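Local coordinates for crystal protein (Bacillus thuringiensis serovar dakota, PDB 2ZTB) that recognizes cancer cells as the activated form of parasporin-2 and, like related beta-pore-forming toxins, probably damages them by making pores in their membranes, at residues I4-M9 against K121-L126; S115-F120 against S223-G228; I154-S159 against F236-I241. All coordinates share one frame; numbering follows the deposited sequence.

In the fold
From the N terminus, strand 4-7 waits more than a hundred residues for its partner in contact 1, the loop 121-126 that leads into the hairpin of strands 126-132 and 136-142. Contact 2 opens just before that loop, at 115-120, and closes at 223-228, so its segments alternate with those of contact 1; L126 and L226 pack where the two meet. Contact 3 joins 154-159 to 236-241, in series after contact 1 and crossing contact 2, with which it shares strand 223-247. Contacts 1 and 2 fasten the approach to the hairpin, 115-126, to strands 4-7 and 223-247 respectively, whereas contact 3 lies about 42 Å from contact 2, centre to centre, along the elongated body.

Contact 1: residues I4-M9 against K121-L126; sequences IREYLM and KFTSKL
E6 reaches from its strand to the loop 121-126 and receives the backbone of T123 and S124 on its carboxylate. Its CB leads to CG in the position between the backbone N and the carbonyl carbon (chi1 48°), which turns the chain toward the loop. E6 CG then passes the F122 ring, 3.8 Å from F122 CD2, and the chain continues straight so that CD also lies against the phenyl group, the carboxylate and ring planes being 59° apart.

E6 OE1 takes T123 N at 3.1 Å on its syn lone pair, the side facing its sister oxygen, and the same N-H leans weakly on OE2. E6 OE2 accepts twice from one residue: S124 N arrives at 3.1 Å, again on the syn side, and S124 OG donates over a short 2.6 Å, nearly in line with the C-O bond. A serine suits this place because its hydroxyl and its own amide reach the same acceptor. K63, on the adjoining strand 61-90, forms a salt bridge with OE1 and also makes a cation-pi contact with F122.

Beside this polar cluster I4 provides an apolar patch. Its CG2 presses on F122 CD2 at 3.5 Å and also lies against the S124 hydroxyl, while CD1 meets L126 CD1 at 3.8 Å, the side chains of I4 and L126 crossing at about a right angle.

The loop lies between strand 96-116 and the hairpin strand 126-132, which in toxins of this kind is probably the part that inserts into the membrane. With two backbone N-H groups, a hydroxyl and a lysine all directed at it, the E6 carboxylate is probably kept ionised, and its hydrogen bonds probably help to hold the irregular chain at T123 and S124, before strand 126-132.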
loop_
_atom_site.group_PDB
_atom_site.type_symbol
_atom_site.label_atom_id
_atom_site.label_comp_id
_atom_site.label_asym_id
_atom_site.label_seq_id
_atom_site.Cartn_x
_atom_site.Cartn_y
_atom_site.Cartn_z
ATOM N N ILE A 4 9.402 -0.942 -10.968
ATOM C CA ILE A 4 10.210 -1.918 -10.242
ATOM C C ILE A 4 10.638 -3.054 -11.183
ATOM O O ILE A 4 9.865 -3.496 -12.029
ATOM C CB ILE A 4 9.440 -2.417 -8.977
ATOM C CG1 ILE A 4 9.359 -1.285 -7.934
ATOM C CG2 ILE A 4 10.070 -3.681 -8.375
ATOM C CD1 ILE A 4 8.108 -1.324 -7.068
ATOM N N ARG A 5 11.883 -3.492 -11.039
ATOM C CA ARG A 5 12.423 -4.578 -11.842
ATOM C C ARG A 5 13.490 -5.303 -11.045
ATOM O O ARG A 5 14.573 -4.779 -10.818
ATOM C CB ARG A 5 12.996 -4.046 -13.163
ATOM C CG ARG A 5 13.582 -5.107 -14.090
ATOM C CD ARG A 5 13.578 -4.580 -15.513
ATOM N NE ARG A 5 14.233 -5.471 -16.464
ATOM C CZ ARG A 5 13.628 -6.438 -17.153
ATOM N NH1 ARG A 5 12.329 -6.674 -17.006
ATOM N NH2 ARG A 5 14.336 -7.176 -18.002
ATOM N N GLU A 6 13.175 -6.513 -10.604
ATOM C CA GLU A 6 14.136 -7.277 -9.822
ATOM C C GLU A 6 14.118 -8.749 -10.201
ATOM O O GLU A 6 13.240 -9.192 -10.939
ATOM C CB GLU A 6 13.927 -7.059 -8.306
ATOM C CG GLU A 6 12.504 -7.186 -7.802
ATOM C CD GLU A 6 12.384 -6.907 -6.301
ATOM O OE1 GLU A 6 12.260 -7.884 -5.525
ATOM O OE2 GLU A 6 12.417 -5.719 -5.904
ATOM N N TYR A 7 15.107 -9.486 -9.706
ATOM C CA TYR A 7 15.218 -10.898 -9.946
ATOM C C TYR A 7 14.007 -11.657 -9.417
ATOM O O TYR A 7 13.418 -11.302 -8.380
ATOM C CB TYR A 7 16.495 -11.457 -9.318
ATOM C CG TYR A 7 17.783 -11.080 -10.031
ATOM C CD1 TYR A 7 17.818 -10.862 -11.414
ATOM C CD2 TYR A 7 18.975 -10.968 -9.321
ATOM C CE1 TYR A 7 19.010 -10.523 -12.067
ATOM C CE2 TYR A 7 20.171 -10.635 -9.960
ATOM C CZ TYR A 7 20.188 -10.414 -11.334
ATOM O OH TYR A 7 21.388 -10.073 -11.953
ATOM N N LEU A 8 13.626 -12.695 -10.154
ATOM C CA LEU A 8 12.645 -13.647 -9.676
ATOM C C LEU A 8 13.417 -14.667 -8.835
ATOM O O LEU A 8 14.547 -15.051 -9.184
ATOM C CB LEU A 8 11.918 -14.297 -10.853
ATOM C CG LEU A 8 10.793 -15.297 -10.535
ATOM C CD1 LEU A 8 9.561 -14.596 -9.958
ATOM C CD2 LEU A 8 10.437 -16.122 -11.795
ATOM N N MET A 9 12.836 -15.065 -7.709
ATOM C CA MET A 9 13.477 -16.021 -6.814
ATOM C C MET A 9 12.710 -17.352 -6.812
ATOM O O MET A 9 11.530 -17.380 -7.151
ATOM C CB MET A 9 13.554 -15.440 -5.397
ATOM C CG MET A 9 14.182 -14.023 -5.302
ATOM S SD MET A 9 15.955 -14.039 -5.669
ATOM C CE MET A 9 16.633 -14.864 -4.216
ATOM N N LYS A 121 7.412 -11.410 -3.618
ATOM C CA LYS A 121 8.255 -10.874 -2.553
ATOM C C LYS A 121 9.171 -9.800 -3.123
ATOM O O LYS A 121 10.341 -10.041 -3.358
ATOM C CB LYS A 121 9.073 -11.997 -1.891
ATOM C CG LYS A 121 8.241 -13.177 -1.394
ATOM C CD LYS A 121 9.099 -14.227 -0.700
ATOM C CE LYS A 121 8.246 -15.344 -0.126
ATOM N NZ LYS A 121 7.551 -16.094 -1.221
ATOM N N PHE A 122 8.617 -8.623 -3.373
ATOM C CA PHE A 122 9.397 -7.466 -3.810
ATOM C C PHE A 122 10.135 -6.786 -2.683
ATOM O O PHE A 122 9.593 -6.592 -1.594
ATOM C CB PHE A 122 8.515 -6.451 -4.511
ATOM C CG PHE A 122 8.051 -6.893 -5.865
ATOM C CD1 PHE A 122 6.840 -7.545 -6.016
ATOM C CD2 PHE A 122 8.829 -6.645 -6.995
ATOM C CE1 PHE A 122 6.401 -7.938 -7.269
ATOM C CE2 PHE A 122 8.400 -7.042 -8.254
ATOM C CZ PHE A 122 7.183 -7.698 -8.390
ATOM N N THR A 123 11.378 -6.424 -2.984
ATOM C CA THR A 123 12.308 -5.795 -2.066
ATOM C C THR A 123 12.298 -4.274 -2.248
ATOM O O THR A 123 12.431 -3.527 -1.274
ATOM C CB THR A 123 13.732 -6.384 -2.286
ATOM O OG1 THR A 123 13.865 -7.582 -1.513
ATOM C CG2 THR A 123 14.845 -5.415 -1.896
ATOM N N SER A 124 12.119 -3.820 -3.487
ATOM C CA SER A 124 12.148 -2.380 -3.760
ATOM C C SER A 124 10.871 -1.665 -3.359
ATOM O O SER A 124 9.769 -2.157 -3.579
ATOM C CB SER A 124 12.537 -2.060 -5.211
ATOM O OG SER A 124 12.289 -3.125 -6.099
ATOM N N LYS A 125 11.038 -0.498 -2.757
ATOM C CA LYS A 125 9.910 0.281 -2.272
ATOM C C LYS A 125 9.038 0.721 -3.439
ATOM O O LYS A 125 9.532 0.981 -4.536
ATOM C CB LYS A 125 10.405 1.490 -1.488
ATOM C CG LYS A 125 11.322 1.156 -0.317
ATOM C CD LYS A 125 10.568 0.665 0.914
ATOM C CE LYS A 125 11.550 0.434 2.053
ATOM N NZ LYS A 125 10.905 0.473 3.391
ATOM N N LEU A 126 7.735 0.777 -3.198
ATOM C CA LEU A 126 6.793 1.251 -4.190
ATOM C C LEU A 126 6.403 2.702 -3.876
ATOM O O LEU A 126 6.044 3.028 -2.738
ATOM C CB LEU A 126 5.564 0.346 -4.200
ATOM C CG LEU A 126 4.390 0.717 -5.106
ATOM C CD1 LEU A 126 4.730 0.434 -6.549
ATOM C CD2 LEU A 126 3.125 -0.029 -4.680
#

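Contact 2: residues S115-F120 against S223-G228; sequences STTTGF and SGTLRG. With EDO (1,2-ethanediol), chain H.
One water molecule is gripped by T117, T118 and T225 where the end of strand 96-116 peels away from strand 223-247. T225 N donates to it at 2.9 Å, and the water in turn donates to T118 OG1, whose other partner is A15 O. T117 OG1 lies 2.7 Å from the same water. The T117 hydroxyl reaches it from between the backbone N and the carbonyl carbon (chi1 52°), a setting that leaves T117 CG2 beside the R227 guanidinium, near its plane and 4.1 Å from NE.

Before the chain turns away, the two strands are joined as an antiparallel ladder. S115 and R227 form a hydrogen-bonded pair, S115 N donating to R227 O and R227 N to S115 O, each at 2.8 Å. T116 and L226 make the next, non-hydrogen-bonded pair, and T117 N then donates to T225 O at 3.0 Å. This ladder is part of the long, twisted antiparallel sheet that gives the toxin its rod-like, aerolysin-type build. S115 and R227, polar and tolerant of solvent, stand on one face; L226 and T116 stand on the other, the branched L226 packing against F185, I189 and V65.

T116 OG1 accepts weak hydrogen bonds from G119 N and F120 N, across the turn that follows. G119 has a positive phi of 91°, a region in which glycine is at ease. The turn brings F120 back across the sheet: its ring, with CE1 4.0 Å from G224 CA, rests where the missing side chain of G224 leaves room for it. Both T116 OG1 and the bridging water lie in the plane of this ring at its edge, and the phenyl group reaches on to I189 and L16.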
loop_
_atom_site.group_PDB
_atom_site.type_symbol
_atom_site.label_atom_id
_atom_site.label_comp_id
_atom_site.label_asym_id
_atom_site.label_seq_id
_atom_site.Cartn_x
_atom_site.Cartn_y
_atom_site.Cartn_z
ATOM N N SER A 115 -0.600 -5.221 -1.498
ATOM C CA SER A 115 -0.450 -6.654 -1.520
ATOM C C SER A 115 -0.360 -7.083 -2.983
ATOM O O SER A 115 -0.502 -6.264 -3.904
ATOM C CB SER A 115 -1.647 -7.312 -0.845
ATOM O OG SER A 115 -2.826 -6.967 -1.553
ATOM N N THR A 116 -0.105 -8.365 -3.192
ATOM C CA THR A 116 -0.227 -8.962 -4.518
ATOM C C THR A 116 -1.157 -10.135 -4.351
ATOM O O THR A 116 -1.309 -10.666 -3.246
ATOM C CB THR A 116 1.122 -9.399 -5.137
ATOM O OG1 THR A 116 1.676 -10.456 -4.355
ATOM C CG2 THR A 116 2.110 -8.218 -5.215
ATOM N N THR A 117 -1.833 -10.496 -5.430
ATOM C CA THR A 117 -2.855 -11.527 -5.362
ATOM C C THR A 117 -2.295 -12.921 -5.046
ATOM O O THR A 117 -3.039 -13.775 -4.593
ATOM C CB THR A 117 -3.709 -11.544 -6.661
ATOM O OG1 THR A 117 -2.853 -11.631 -7.819
ATOM C CG2 THR A 117 -4.577 -10.270 -6.730
ATOM N N THR A 118 -0.993 -13.137 -5.260
ATOM C CA THR A 118 -0.389 -14.478 -5.146
ATOM C C THR A 118 0.893 -14.558 -4.288
ATOM O O THR A 118 1.498 -15.633 -4.145
ATOM C CB THR A 118 -0.080 -15.073 -6.554
ATOM O OG1 THR A 118 0.753 -14.164 -7.263
ATOM C CG2 THR A 118 -1.349 -15.323 -7.365
ATOM N N GLY A 119 1.335 -13.413 -3.769
ATOM C CA GLY A 119 2.420 -13.369 -2.782
ATOM C C GLY A 119 3.832 -13.228 -3.317
ATOM O O GLY A 119 4.744 -13.900 -2.852
ATOM N N PHE A 120 4.003 -12.374 -4.309
ATOM C CA PHE A 120 5.322 -11.942 -4.724
ATOM C C PHE A 120 6.088 -11.323 -3.561
ATOM O O PHE A 120 5.485 -10.811 -2.613
ATOM C CB PHE A 120 5.213 -10.942 -5.874
ATOM C CG PHE A 120 4.815 -11.569 -7.179
ATOM C CD1 PHE A 120 3.480 -11.609 -7.564
ATOM C CD2 PHE A 120 5.778 -12.144 -8.008
ATOM C CE1 PHE A 120 3.110 -12.204 -8.783
ATOM C CE2 PHE A 120 5.422 -12.745 -9.223
ATOM C CZ PHE A 120 4.088 -12.767 -9.615
ATOM N N SER A 223 2.381 -13.705 -15.087
ATOM C CA SER A 223 1.883 -12.442 -14.573
ATOM C C SER A 223 1.133 -12.566 -13.261
ATOM O O SER A 223 0.702 -13.648 -12.874
ATOM C CB SER A 223 1.030 -11.718 -15.622
ATOM O OG SER A 223 -0.066 -12.505 -16.005
ATOM N N GLY A 224 0.996 -11.431 -12.583
ATOM C CA GLY A 224 0.172 -11.310 -11.398
ATOM C C GLY A 224 -0.291 -9.876 -11.255
ATOM O O GLY A 224 -0.196 -9.092 -12.203
ATOM N N THR A 225 -0.767 -9.527 -10.057
ATOM C CA THR A 225 -1.399 -8.226 -9.809
ATOM C C THR A 225 -1.019 -7.658 -8.443
ATOM O O THR A 225 -1.059 -8.351 -7.428
ATOM C CB THR A 225 -2.943 -8.322 -9.921
ATOM O OG1 THR A 225 -3.295 -8.974 -11.144
ATOM C CG2 THR A 225 -3.602 -6.936 -9.897
ATOM N N LEU A 226 -0.638 -6.387 -8.444
ATOM C CA LEU A 226 -0.449 -5.628 -7.220
ATOM C C LEU A 226 -1.744 -4.870 -6.946
ATOM O O LEU A 226 -2.402 -4.423 -7.872
ATOM C CB LEU A 226 0.746 -4.685 -7.348
ATOM C CG LEU A 226 1.073 -3.740 -6.174
ATOM C CD1 LEU A 226 2.579 -3.567 -6.078
ATOM C CD2 LEU A 226 0.416 -2.392 -6.353
ATOM N N ARG A 227 -2.133 -4.784 -5.678
ATOM C CA ARG A 227 -3.315 -4.021 -5.263
ATOM C C ARG A 227 -3.035 -3.301 -3.964
ATOM O O ARG A 227 -2.140 -3.674 -3.208
ATOM C CB ARG A 227 -4.544 -4.919 -5.081
ATOM C CG ARG A 227 -5.026 -5.533 -6.376
ATOM C CD ARG A 227 -6.334 -6.250 -6.232
ATOM N NE ARG A 227 -6.714 -6.855 -7.510
ATOM C CZ ARG A 227 -7.550 -6.302 -8.394
ATOM N NH1 ARG A 227 -8.120 -5.119 -8.142
ATOM N NH2 ARG A 227 -7.824 -6.943 -9.532
ATOM N N GLY A 228 -3.798 -2.253 -3.713
ATOM C CA GLY A 228 -3.714 -1.578 -2.437
ATOM C C GLY A 228 -4.703 -0.452 -2.367
ATOM O O GLY A 228 -5.525 -0.282 -3.268
HETATM C C1 EDO H . 1.391 -9.851 -0.626
HETATM O O1 EDO H . 2.723 -9.615 -1.143
HETATM C C2 EDO H . 0.959 -11.332 -0.664
HETATM O O2 EDO H . 1.349 -12.192 0.450
HETATM O O HOH W 1 -4.049 -4.715 -0.531
HETATM O O HOH W 2 -0.217 -11.702 -8.172
#

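Contact 3: residues I154-S159 against F236-I241; sequences ITVSKS and FDFQTI. With EDO (1,2-ethanediol), chain F.
Strands 154-159 and 236-241 run roughly the same way, their axes inclined by 37° and 8.8 Å apart at the closest approach, a spacing that side chains and not backbone bonds must bridge. F238 fills much of the gap. V156 CG2 sits over one face of its ring in a CH-pi contact, 3.9 Å from the centroid of F238 and 14° off the normal, while F236 CA approaches the opposite face. I154 meets the ring obliquely, on the same side as V156, extended with CG1 anti to its N (chi1 179°), and sets CD1 3.8 Å from F238 CZ.

Further along, K158 supplies the polar part. A bend at chi3 (69°) folds its chain over T240, so that NZ donates to T240 OG1 at 3.0 Å. A water accepts from the same ammonium group and donates to F238 O, and a second one links T240 OG1 to S159 O. A lysine suits this margin, where its aliphatic stem spans the gap and its charge stays near water.

Such packing of strand upon strand, with strand 147-164 held by 96-116 and strand 223-247 by 168-199, is typical of a beta sandwich, here in the extended body of an aerolysin-type toxin.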
loop_
_atom_site.group_PDB
_atom_site.type_symbol
_atom_site.label_atom_id
_atom_site.label_comp_id
_atom_site.label_asym_id
_atom_site.label_seq_id
_atom_site.Cartn_x
_atom_site.Cartn_y
_atom_site.Cartn_z
ATOM N N ILE A 154 -3.329 19.119 13.530
ATOM C CA ILE A 154 -3.989 20.418 13.319
ATOM C C ILE A 154 -4.564 20.933 14.624
ATOM O O ILE A 154 -5.399 20.263 15.228
ATOM C CB ILE A 154 -5.101 20.431 12.190
ATOM C CG1 ILE A 154 -5.743 21.827 12.051
ATOM C CG2 ILE A 154 -6.232 19.493 12.481
ATOM C CD1 ILE A 154 -6.505 22.087 10.696
ATOM N N THR A 155 -4.095 22.106 15.058
ATOM C CA THR A 155 -4.632 22.804 16.224
ATOM C C THR A 155 -5.481 23.968 15.709
ATOM O O THR A 155 -5.025 24.757 14.874
ATOM C CB THR A 155 -3.496 23.335 17.162
ATOM O OG1 THR A 155 -2.656 22.245 17.547
ATOM C CG2 THR A 155 -4.048 23.918 18.403
ATOM N N VAL A 156 -6.714 24.060 16.199
ATOM C CA VAL A 156 -7.633 25.121 15.789
ATOM C C VAL A 156 -8.161 25.865 17.011
ATOM O O VAL A 156 -8.784 25.261 17.888
ATOM C CB VAL A 156 -8.828 24.572 14.920
ATOM C CG1 VAL A 156 -9.815 25.685 14.561
ATOM C CG2 VAL A 156 -8.326 23.906 13.661
ATOM N N SER A 157 -7.880 27.167 17.068
ATOM C CA SER A 157 -8.449 28.054 18.070
ATOM C C SER A 157 -9.455 29.009 17.443
ATOM O O SER A 157 -9.256 29.484 16.330
ATOM C CB SER A 157 -7.354 28.895 18.733
ATOM O OG SER A 157 -6.591 28.107 19.620
ATOM N N LYS A 158 -10.522 29.300 18.179
ATOM C CA LYS A 158 -11.504 30.282 17.759
ATOM C C LYS A 158 -11.881 31.175 18.923
ATOM O O LYS A 158 -12.194 30.690 20.012
ATOM C CB LYS A 158 -12.734 29.609 17.130
ATOM C CG LYS A 158 -12.435 28.926 15.787
ATOM C CD LYS A 158 -13.664 28.623 14.942
ATOM C CE LYS A 158 -14.321 29.894 14.414
ATOM N NZ LYS A 158 -15.679 29.608 13.853
ATOM N N SER A 159 -11.803 32.486 18.710
ATOM C CA SER A 159 -12.335 33.436 19.682
ATOM C C SER A 159 -13.831 33.573 19.438
ATOM O O SER A 159 -14.293 33.455 18.299
ATOM C CB SER A 159 -11.649 34.802 19.588
ATOM O OG SER A 159 -11.862 35.401 18.327
ATOM N N PHE A 236 -12.333 19.019 8.710
ATOM C CA PHE A 236 -12.640 20.217 7.931
ATOM C C PHE A 236 -13.987 20.794 8.385
ATOM O O PHE A 236 -14.682 20.191 9.201
ATOM C CB PHE A 236 -12.622 19.907 6.417
ATOM C CG PHE A 236 -13.725 18.982 5.952
ATOM C CD1 PHE A 236 -14.715 19.445 5.096
ATOM C CD2 PHE A 236 -13.765 17.643 6.354
ATOM C CE1 PHE A 236 -15.739 18.606 4.653
ATOM C CE2 PHE A 236 -14.790 16.792 5.906
ATOM C CZ PHE A 236 -15.775 17.290 5.054
ATOM N N ASP A 237 -14.331 21.965 7.864
ATOM C CA ASP A 237 -15.597 22.651 8.139
ATOM C C ASP A 237 -15.809 22.908 9.622
ATOM O O ASP A 237 -16.844 22.532 10.185
ATOM C CB ASP A 237 -16.792 21.907 7.511
ATOM C CG ASP A 237 -16.889 22.093 5.991
ATOM O OD1 ASP A 237 -16.095 22.849 5.392
ATOM O OD2 ASP A 237 -17.780 21.465 5.383
ATOM N N PHE A 238 -14.810 23.547 10.236
ATOM C CA PHE A 238 -14.845 23.924 11.646
ATOM C C PHE A 238 -15.911 24.977 11.925
ATOM O O PHE A 238 -16.060 25.966 11.181
ATOM C CB PHE A 238 -13.470 24.415 12.135
ATOM C CG PHE A 238 -12.333 23.475 11.818
ATOM C CD1 PHE A 238 -11.447 23.753 10.781
ATOM C CD2 PHE A 238 -12.152 22.311 12.546
ATOM C CE1 PHE A 238 -10.410 22.873 10.475
ATOM C CE2 PHE A 238 -11.117 21.428 12.246
ATOM C CZ PHE A 238 -10.245 21.711 11.216
ATOM N N GLN A 239 -16.656 24.760 13.007
ATOM C CA GLN A 239 -17.733 25.675 13.396
ATOM C C GLN A 239 -17.680 25.916 14.884
ATOM O O GLN A 239 -17.265 25.054 15.653
ATOM C CB GLN A 239 -19.115 25.119 13.034
ATOM C CG GLN A 239 -19.405 24.952 11.551
ATOM C CD GLN A 239 -19.685 26.265 10.844
ATOM O OE1 GLN A 239 -19.751 27.330 11.465
ATOM N NE2 GLN A 239 -19.861 26.197 9.537
ATOM N N THR A 240 -18.092 27.115 15.271
ATOM C CA THR A 240 -18.353 27.456 16.654
ATOM C C THR A 240 -19.852 27.309 16.850
ATOM O O THR A 240 -20.648 27.810 16.045
ATOM C CB THR A 240 -17.904 28.904 16.958
ATOM O OG1 THR A 240 -16.519 29.022 16.634
ATOM C CG2 THR A 240 -18.081 29.249 18.422
ATOM N N ILE A 241 -20.220 26.573 17.896
ATOM C CA ILE A 241 -21.619 26.412 18.289
ATOM C C ILE A 241 -21.777 26.943 19.701
ATOM O O ILE A 241 -21.200 26.403 20.646
ATOM C CB ILE A 241 -22.105 24.931 18.247
ATOM C CG1 ILE A 241 -21.639 24.207 16.974
ATOM C CG2 ILE A 241 -23.627 24.854 18.431
ATOM C CD1 ILE A 241 -22.308 24.657 15.679
HETATM C C1 EDO F . -3.281 27.741 18.565
HETATM O O1 EDO F . -4.588 27.160 18.684
HETATM C C2 EDO F . -2.820 27.508 17.135
HETATM O O2 EDO F . -3.971 27.087 16.393
HETATM O O HOH W 3 -14.907 28.284 11.646
HETATM O O HOH W 4 -15.637 31.539 16.782
#